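Local coordinates for thioesterase (PDB 6VAP), which probably hydrolyses thioester-linked acyl groups from carrier proteins, as a type II editing thioesterase of borrelidin biosynthesis, at residues A108-E112 with P188-C194; L122-R126 with H232-L236. All coordinates share one frame; numbering follows the deposited sequence.

Contact 1: A108-E112 with P188-C194; sequences ARRFE and PGPKLRC
The carboxylate of E112 is clasped by the backbone of R193 and C194, pinning the last turn of helix 99-113 to the loop that leads into strand 196-201. In this α/β-hydrolase fold the helix packs on the central sheet, and the loop runs past its C-terminal end. The tight part lies around E112. OE2 accepts two bonds at once, from R193 N and from C194 N, both at 3.1 Å; the second has an N-H...O angle of 148°. R193 N is shared, for it also reaches OE1, and every one of these bonds uses a syn lone pair. A glutamate suits this buried place because its chain, extended beyond CG, carries the carboxylate to two consecutive amides, which probably helps to stabilise its charge. L192 packs against it: CD2 lies 3.6 Å from E112 CD and 4.0 Å from A108 CB, where a small alanine lets the leucine branch come close to the helix, while L121 of strand 120-124 also touches L192.

Toward solvent the fit becomes loose and watery. R109 crosses L192 at about a right angle, and a bend at chi3 (139°) carries its guanidinium to P188 and G189, where NH2 bonds to the carbonyl of R187. NH2 also lies 2.9 Å from G189 N, a meeting of two donors rather than a bond, beside a glycine with no side chain to crowd the guanidinium. One water joins R109 NH2 to P190 O, another E112 O to R193 NH1. A third donates to both E112 OE1 and K191 O. The R193 guanidinium meets the carboxylate through charge alone: E112 OE1 sits 3.3 Å above its plane, offset toward the rim, and 3.5 Å from NH1, with no N-H directed at it.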
ATOM      1  N   ALA A 108      -4.099  -7.626  -4.987  1.00 17.66           N
ATOM      2  CA  ALA A 108      -4.412  -8.946  -4.454  1.00 21.85           C
ATOM      3  C   ALA A 108      -5.498  -9.627  -5.272  1.00 26.99           C
ATOM      4  O   ALA A 108      -5.417 -10.818  -5.589  1.00 27.64           O
ATOM      5  CB  ALA A 108      -4.821  -8.833  -2.992  1.00 26.88           C
ATOM      6  N   ARG A 109      -6.537  -8.880  -5.613  1.00 16.10           N
ATOM      7  CA  ARG A 109      -7.594  -9.400  -6.458  1.00 17.60           C
ATOM      8  C   ARG A 109      -7.035  -9.946  -7.750  1.00 19.30           C
ATOM      9  O   ARG A 109      -7.454 -11.015  -8.199  1.00 25.25           O
ATOM     10  CB  ARG A 109      -8.606  -8.290  -6.765  1.00 23.89           C
ATOM     11  CG  ARG A 109      -9.675  -8.064  -5.755  1.00 35.07           C
ATOM     12  CD  ARG A 109     -10.583  -6.891  -6.182  1.00 25.53           C
ATOM     13  NE  ARG A 109     -11.991  -7.165  -5.923  1.00 48.93           N
ATOM     14  CZ  ARG A 109     -12.979  -6.374  -6.307  1.00 42.76           C
ATOM     15  NH1 ARG A 109     -12.707  -5.268  -6.986  1.00 42.82           N
ATOM     16  NH2 ARG A 109     -14.218  -6.682  -5.988  1.00 57.60           N
ATOM     17  N   ARG A 110      -6.068  -9.236  -8.347  1.00 29.45           N
ATOM     18  CA  ARG A 110      -5.487  -9.678  -9.615  1.00 26.43           C
ATOM     19  C   ARG A 110      -4.557 -10.889  -9.458  1.00 30.90           C
ATOM     20  O   ARG A 110      -4.489 -11.752 -10.341  1.00 30.76           O
ATOM     21  CB  ARG A 110      -4.752  -8.494 -10.232  1.00 22.98           C
ATOM     22  CG  ARG A 110      -5.682  -7.441 -10.777  1.00 26.20           C
ATOM     23  CD  ARG A 110      -5.026  -6.073 -10.775  1.00 25.10           C
ATOM     24  NE  ARG A 110      -5.819  -5.085 -11.542  1.00 39.37           N
ATOM     25  CZ  ARG A 110      -6.867  -4.431 -11.036  1.00 38.73           C
ATOM     26  NH1 ARG A 110      -7.282  -4.679  -9.798  1.00 27.67           N
ATOM     27  NH2 ARG A 110      -7.517  -3.552 -11.772  1.00 36.63           N
ATOM     28  N   PHE A 111      -3.805 -10.956  -8.363  1.00 19.67           N
ATOM     29  CA  PHE A 111      -2.979 -12.127  -8.112  1.00 24.74           C
ATOM     30  C   PHE A 111      -3.841 -13.367  -7.997  1.00 25.58           C
ATOM     31  O   PHE A 111      -3.544 -14.388  -8.623  1.00 24.50           O
ATOM     32  CB  PHE A 111      -2.142 -11.927  -6.852  1.00 28.76           C
ATOM     33  CG  PHE A 111      -0.884 -11.133  -7.083  1.00 20.51           C
ATOM     34  CD1 PHE A 111       0.170 -11.669  -7.824  1.00 20.46           C
ATOM     35  CD2 PHE A 111      -0.729  -9.889  -6.526  1.00 32.40           C
ATOM     36  CE1 PHE A 111       1.327 -10.975  -8.030  1.00 27.68           C
ATOM     37  CE2 PHE A 111       0.449  -9.168  -6.713  1.00 29.81           C
ATOM     38  CZ  PHE A 111       1.469  -9.694  -7.474  1.00 30.20           C
ATOM     39  N   GLU A 112      -4.928 -13.282  -7.216  1.00 29.49           N
ATOM     40  CA  GLU A 112      -5.786 -14.436  -6.987  1.00 33.40           C
ATOM     41  C   GLU A 112      -6.487 -14.869  -8.262  1.00 45.06           C
ATOM     42  O   GLU A 112      -6.568 -16.066  -8.544  1.00 31.94           O
ATOM     43  CB  GLU A 112      -6.813 -14.116  -5.905  1.00 43.22           C
ATOM     44  CG  GLU A 112      -6.192 -13.830  -4.525  1.00 47.42           C
ATOM     45  CD  GLU A 112      -7.165 -14.144  -3.371  1.00 51.40           C
ATOM     46  OE1 GLU A 112      -8.375 -14.406  -3.642  1.00 40.57           O
ATOM     47  OE2 GLU A 112      -6.705 -14.143  -2.202  1.00 36.83           O
ATOM     48  N   PRO A 188     -17.780  -4.681  -7.000  1.00 37.83           N
ATOM     49  CA  PRO A 188     -17.875  -5.991  -6.340  1.00 41.78           C
ATOM     50  C   PRO A 188     -17.332  -7.109  -7.219  1.00 48.01           C
ATOM     51  O   PRO A 188     -17.489  -7.102  -8.445  1.00 48.20           O
ATOM     52  CB  PRO A 188     -19.383  -6.147  -6.091  1.00 57.78           C
ATOM     53  CG  PRO A 188     -19.921  -4.765  -6.053  1.00 57.59           C
ATOM     54  CD  PRO A 188     -19.064  -3.967  -7.001  1.00 50.04           C
ATOM     55  N   GLY A 189     -16.697  -8.080  -6.571  1.00 42.41           N
ATOM     56  CA  GLY A 189     -16.170  -9.248  -7.232  1.00 45.62           C
ATOM     57  C   GLY A 189     -15.995 -10.385  -6.244  1.00 42.17           C
ATOM     58  O   GLY A 189     -16.414 -10.309  -5.079  1.00 35.36           O
ATOM     59  N   PRO A 190     -15.369 -11.472  -6.688  1.00 49.54           N
ATOM     60  CA  PRO A 190     -15.135 -12.595  -5.771  1.00 42.65           C
ATOM     61  C   PRO A 190     -14.321 -12.143  -4.577  1.00 36.08           C
ATOM     62  O   PRO A 190     -13.382 -11.358  -4.719  1.00 38.39           O
ATOM     63  CB  PRO A 190     -14.361 -13.606  -6.619  1.00 36.91           C
ATOM     64  CG  PRO A 190     -14.658 -13.218  -8.055  1.00 45.62           C
ATOM     65  CD  PRO A 190     -14.832 -11.716  -8.041  1.00 42.17           C
ATOM     66  N   LYS A 191     -14.712 -12.609  -3.392  1.00 31.95           N
ATOM     67  CA  LYS A 191     -13.944 -12.328  -2.187  1.00 33.01           C
ATOM     68  C   LYS A 191     -12.515 -12.853  -2.313  1.00 28.83           C
ATOM     69  O   LYS A 191     -12.241 -13.801  -3.045  1.00 30.47           O
ATOM     70  CB  LYS A 191     -14.601 -12.973  -0.958  1.00 36.46           C
ATOM     71  CG  LYS A 191     -15.805 -12.190  -0.413  1.00 38.38           C
ATOM     72  CD  LYS A 191     -16.249 -12.799   0.928  1.00 39.44           C
ATOM     73  CE  LYS A 191     -17.508 -12.155   1.431  1.00 46.34           C
ATOM     74  NZ  LYS A 191     -17.951 -12.752   2.732  1.00 51.98           N
ATOM     75  N   LEU A 192     -11.595 -12.263  -1.555  1.00 32.34           N
ATOM     76  CA  LEU A 192     -10.260 -12.847  -1.469  1.00 33.09           C
ATOM     77  C   LEU A 192     -10.288 -14.139  -0.634  1.00 28.25           C
ATOM     78  O   LEU A 192     -11.241 -14.435   0.085  1.00 29.42           O
ATOM     79  CB  LEU A 192      -9.276 -11.825  -0.889  1.00 31.91           C
ATOM     80  CG  LEU A 192      -9.075 -10.550  -1.713  1.00 26.03           C
ATOM     81  CD1 LEU A 192      -8.304  -9.511  -0.899  1.00 25.40           C
ATOM     82  CD2 LEU A 192      -8.352 -10.804  -3.026  1.00 38.15           C
ATOM     83  N   ARG A 193      -9.271 -14.966  -0.679  1.00 28.91           N
ATOM     84  CA  ARG A 193      -9.103 -16.107   0.244  1.00 41.56           C
ATOM     85  C   ARG A 193      -7.856 -15.908   1.104  1.00 29.82           C
ATOM     86  O   ARG A 193      -7.724 -16.564   2.101  1.00 36.79           O
ATOM     87  CB  ARG A 193      -9.003 -17.416  -0.539  1.00 42.28           C
ATOM     88  CG  ARG A 193     -10.226 -17.706  -1.394  1.00 53.73           C
ATOM     89  CD  ARG A 193     -10.000 -18.851  -2.357  1.00 69.08           C
ATOM     90  NE  ARG A 193     -10.137 -18.372  -3.721  1.00 79.35           N
ATOM     91  CZ  ARG A 193      -9.142 -17.863  -4.425  1.00 77.98           C
ATOM     92  NH1 ARG A 193      -7.923 -17.857  -3.913  1.00 78.07           N
ATOM     93  NH2 ARG A 193      -9.363 -17.407  -5.639  1.00 69.81           N
ATOM     94  N   CYS A 194      -6.963 -15.023   0.722  1.00 27.87           N
ATOM     95  CA  CYS A 194      -5.722 -14.814   1.473  1.00 27.41           C
ATOM     96  C   CYS A 194      -6.065 -14.124   2.768  1.00 26.90           C
ATOM     97  O   CYS A 194      -6.944 -13.352   2.811  1.00 27.59           O
ATOM     98  CB  CYS A 194      -4.766 -13.837   0.824  1.00 29.39           C
ATOM     99  SG  CYS A 194      -5.482 -12.192   0.671  1.00 35.49           S
TER
HETATM  100  O   HOH W   1     -13.926  -8.535  -4.337  1.00 72.61           O
HETATM  101  O   HOH W   2      -6.059 -18.031  -6.147  1.00 34.43           O
HETATM  102  O   HOH W   3     -10.223 -13.831  -5.325  1.00 45.74           O

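Contact 2: L122-R126 with H232-L236; sequences LVSAR and HFYLL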
ATOM      1  N   LEU A 122      -1.762  -6.956   4.081  1.00 19.22           N
ATOM      2  CA  LEU A 122      -1.687  -6.030   5.213  1.00 14.79           C
ATOM      3  C   LEU A 122      -2.100  -4.643   4.724  1.00 18.15           C
ATOM      4  O   LEU A 122      -1.547  -4.117   3.749  1.00 15.07           O
ATOM      5  CB  LEU A 122      -0.286  -5.998   5.818  1.00 20.01           C
ATOM      6  CG  LEU A 122       0.128  -7.312   6.465  1.00 34.34           C
ATOM      7  CD1 LEU A 122       1.321  -7.949   5.729  1.00 35.49           C
ATOM      8  CD2 LEU A 122       0.489  -7.067   7.909  1.00 41.82           C
ATOM      9  N   VAL A 123      -3.116  -4.077   5.362  1.00 17.57           N
ATOM     10  CA  VAL A 123      -3.701  -2.812   4.937  1.00 18.48           C
ATOM     11  C   VAL A 123      -3.752  -1.870   6.128  1.00 18.38           C
ATOM     12  O   VAL A 123      -4.251  -2.223   7.196  1.00 19.65           O
ATOM     13  CB  VAL A 123      -5.108  -3.002   4.356  1.00 14.68           C
ATOM     14  CG1 VAL A 123      -4.994  -3.615   2.928  1.00 12.95           C
ATOM     15  CG2 VAL A 123      -5.880  -3.912   5.225  1.00 17.95           C
ATOM     16  N   SER A 124      -3.197  -0.685   5.957  1.00 14.64           N
ATOM     17  CA  SER A 124      -2.990   0.250   7.044  1.00 14.00           C
ATOM     18  C   SER A 124      -3.729   1.531   6.719  1.00 13.69           C
ATOM     19  O   SER A 124      -3.578   2.050   5.615  1.00 17.29           O
ATOM     20  CB  SER A 124      -1.480   0.540   7.195  1.00 23.47           C
ATOM     21  OG  SER A 124      -1.265   1.753   7.863  1.00 26.19           O
ATOM     22  N   ALA A 125      -4.466   2.054   7.693  1.00 20.51           N
ATOM     23  CA  ALA A 125      -5.065   3.374   7.681  1.00 29.00           C
ATOM     24  C   ALA A 125      -5.900   3.591   6.427  1.00 19.48           C
ATOM     25  O   ALA A 125      -5.676   4.507   5.653  1.00 21.79           O
ATOM     26  CB  ALA A 125      -3.982   4.444   7.831  1.00 29.44           C
ATOM     27  N   ARG A 126      -6.868   2.739   6.221  1.00 23.16           N
ATOM     28  CA  ARG A 126      -7.719   2.882   5.038  1.00 19.33           C
ATOM     29  C   ARG A 126      -9.051   2.163   5.233  1.00 15.24           C
ATOM     30  O   ARG A 126      -9.069   1.039   5.759  1.00 20.02           O
ATOM     31  CB  ARG A 126      -7.018   2.329   3.817  1.00 12.74           C
ATOM     32  CG  ARG A 126      -7.705   2.578   2.524  1.00 22.49           C
ATOM     33  CD  ARG A 126      -7.637   4.006   2.068  1.00 13.32           C
ATOM     34  NE  ARG A 126      -7.941   4.149   0.647  1.00 23.04           N
ATOM     35  CZ  ARG A 126      -8.354   5.261   0.060  1.00 37.35           C
ATOM     36  NH1 ARG A 126      -8.439   6.371   0.750  1.00 36.19           N
ATOM     37  NH2 ARG A 126      -8.676   5.230  -1.230  1.00 32.24           N
ATOM     38  N   HIS A 232      -3.480   9.047  11.299  1.00 20.18           N
ATOM     39  CA  HIS A 232      -3.357   8.442   9.977  1.00 19.62           C
ATOM     40  C   HIS A 232      -1.953   7.920   9.715  1.00 20.63           C
ATOM     41  O   HIS A 232      -1.785   6.966   8.954  1.00 23.60           O
ATOM     42  CB  HIS A 232      -3.719   9.461   8.897  1.00 29.53           C
ATOM     43  CG  HIS A 232      -4.032   8.844   7.571  1.00 27.07           C
ATOM     44  ND1 HIS A 232      -5.146   8.057   7.354  1.00 34.01           N
ATOM     45  CD2 HIS A 232      -3.375   8.906   6.390  1.00 35.27           C
ATOM     46  CE1 HIS A 232      -5.170   7.676   6.089  1.00 28.49           C
ATOM     47  NE2 HIS A 232      -4.103   8.171   5.485  1.00 40.67           N
ATOM     48  N   PHE A 233      -0.936   8.559  10.285  1.00 21.49           N
ATOM     49  CA  PHE A 233       0.447   8.092  10.207  1.00 19.55           C
ATOM     50  C   PHE A 233       0.979   7.571  11.544  1.00 20.05           C
ATOM     51  O   PHE A 233       2.139   7.811  11.932  1.00 17.81           O
ATOM     52  CB  PHE A 233       1.321   9.194   9.643  1.00 21.41           C
ATOM     53  CG  PHE A 233       1.162   9.345   8.137  1.00 20.12           C
ATOM     54  CD1 PHE A 233       0.116  10.066   7.614  1.00 41.13           C
ATOM     55  CD2 PHE A 233       2.038   8.732   7.272  1.00 20.04           C
ATOM     56  CE1 PHE A 233      -0.038  10.211   6.232  1.00 49.56           C
ATOM     57  CE2 PHE A 233       1.907   8.860   5.897  1.00 21.62           C
ATOM     58  CZ  PHE A 233       0.857   9.620   5.379  1.00 35.40           C
ATOM     59  N   TYR A 234       0.089   6.879  12.273  1.00 18.69           N
ATOM     60  CA  TYR A 234       0.513   6.124  13.448  1.00 16.68           C
ATOM     61  C   TYR A 234       1.758   5.285  13.169  1.00 16.52           C
ATOM     62  O   TYR A 234       2.588   5.085  14.052  1.00 22.85           O
ATOM     63  CB  TYR A 234      -0.627   5.213  13.916  1.00 14.34           C
ATOM     64  CG  TYR A 234      -0.738   4.015  12.996  1.00 28.70           C
ATOM     65  CD1 TYR A 234      -1.373   4.118  11.779  1.00 26.43           C
ATOM     66  CD2 TYR A 234      -0.153   2.793  13.331  1.00 20.16           C
ATOM     67  CE1 TYR A 234      -1.436   3.019  10.906  1.00 27.77           C
ATOM     68  CE2 TYR A 234      -0.196   1.718  12.470  1.00 24.50           C
ATOM     69  CZ  TYR A 234      -0.828   1.844  11.262  1.00 30.01           C
ATOM     70  OH  TYR A 234      -0.875   0.779  10.435  1.00 30.76           O
ATOM     71  N   LEU A 235       1.911   4.769  11.968  1.00 20.76           N
ATOM     72  CA  LEU A 235       2.925   3.748  11.740  1.00 21.32           C
ATOM     73  C   LEU A 235       4.342   4.280  11.884  1.00 19.80           C
ATOM     74  O   LEU A 235       5.280   3.492  12.061  1.00 23.00           O
ATOM     75  CB  LEU A 235       2.719   3.147  10.333  1.00 23.74           C
ATOM     76  CG  LEU A 235       3.199   3.947   9.125  1.00 19.89           C
ATOM     77  CD1 LEU A 235       2.971   3.057   7.853  1.00 26.76           C
ATOM     78  CD2 LEU A 235       2.473   5.236   8.938  1.00 22.04           C
ATOM     79  N   LEU A 236       4.524   5.599  11.804  1.00 19.17           N
ATOM     80  CA  LEU A 236       5.860   6.152  12.023  1.00 19.84           C
ATOM     81  C   LEU A 236       6.293   5.987  13.472  1.00 33.64           C
ATOM     82  O   LEU A 236       7.478   5.834  13.758  1.00 42.66           O
ATOM     83  CB  LEU A 236       5.896   7.625  11.635  1.00 25.02           C
ATOM     84  CG  LEU A 236       5.400   7.912  10.202  1.00 38.26           C
ATOM     85  CD1 LEU A 236       5.571   9.384   9.865  1.00 37.64           C
ATOM     86  CD2 LEU A 236       6.147   7.074   9.179  1.00 32.51           C
TER
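Y234 reaches across to S124 with its hydroxyl, and its ring can be followed outward to that bond. At CB the first torsion (chi1 76°) sets CG between the backbone N and the carbonyl carbon, which swings the ring toward the end of strand 120-124. L235 CB lies over one face of that ring, and F228 stacks with it from outside the two segments. Farther out, CE1 passes A125 CB at 4.2 Å, near the ring plane, and then approaches S124 OG edge-on. At the tip, OH lies 2.8 Å from S124 OG in a hydrogen bond that either hydroxyl could donate. Serine fits here because its short hydroxyl can serve two partners: OG also bonds to H97 ND1.

The segments bring the end of a central strand of the α/β-hydrolase sheet up to the loop carrying H232, which with S98 and D204 probably forms the Ser-His-Asp triad expected of this fold. H232 ND1 bonds to D204 and NE2 to S98, so both nitrogens help fix the ring's rotation. A125 CB makes a CH-pi contact over one face of this imidazole, 4.1 Å from its centroid and 26° off the normal. Its methyl is small enough to lie against the ring, while A125 O, buried with no hydrogen-bond partner, faces H232 CE1 at 3.2 Å.

In the fold
Helix 99-113 and strand 120-124 follow each other in the chain, so the contacts use successive elements, a helix packed on the sheet and the next strand within it. Their centres are 21 Å apart, and their nearest atoms about 7 Å apart without touching. Contact 2 holds the probable catalytic histidine; contact 1 is packing remote from it, with 24.2 Å separating H232 NE2 from E112 CD. The helix itself spans the gap: it starts just after S98, the probable nucleophile bonded to H232, and its far end is held by the loop 188-194. That loop continues into strand 196-201, the neighbour of strand 120-124 in the sheet.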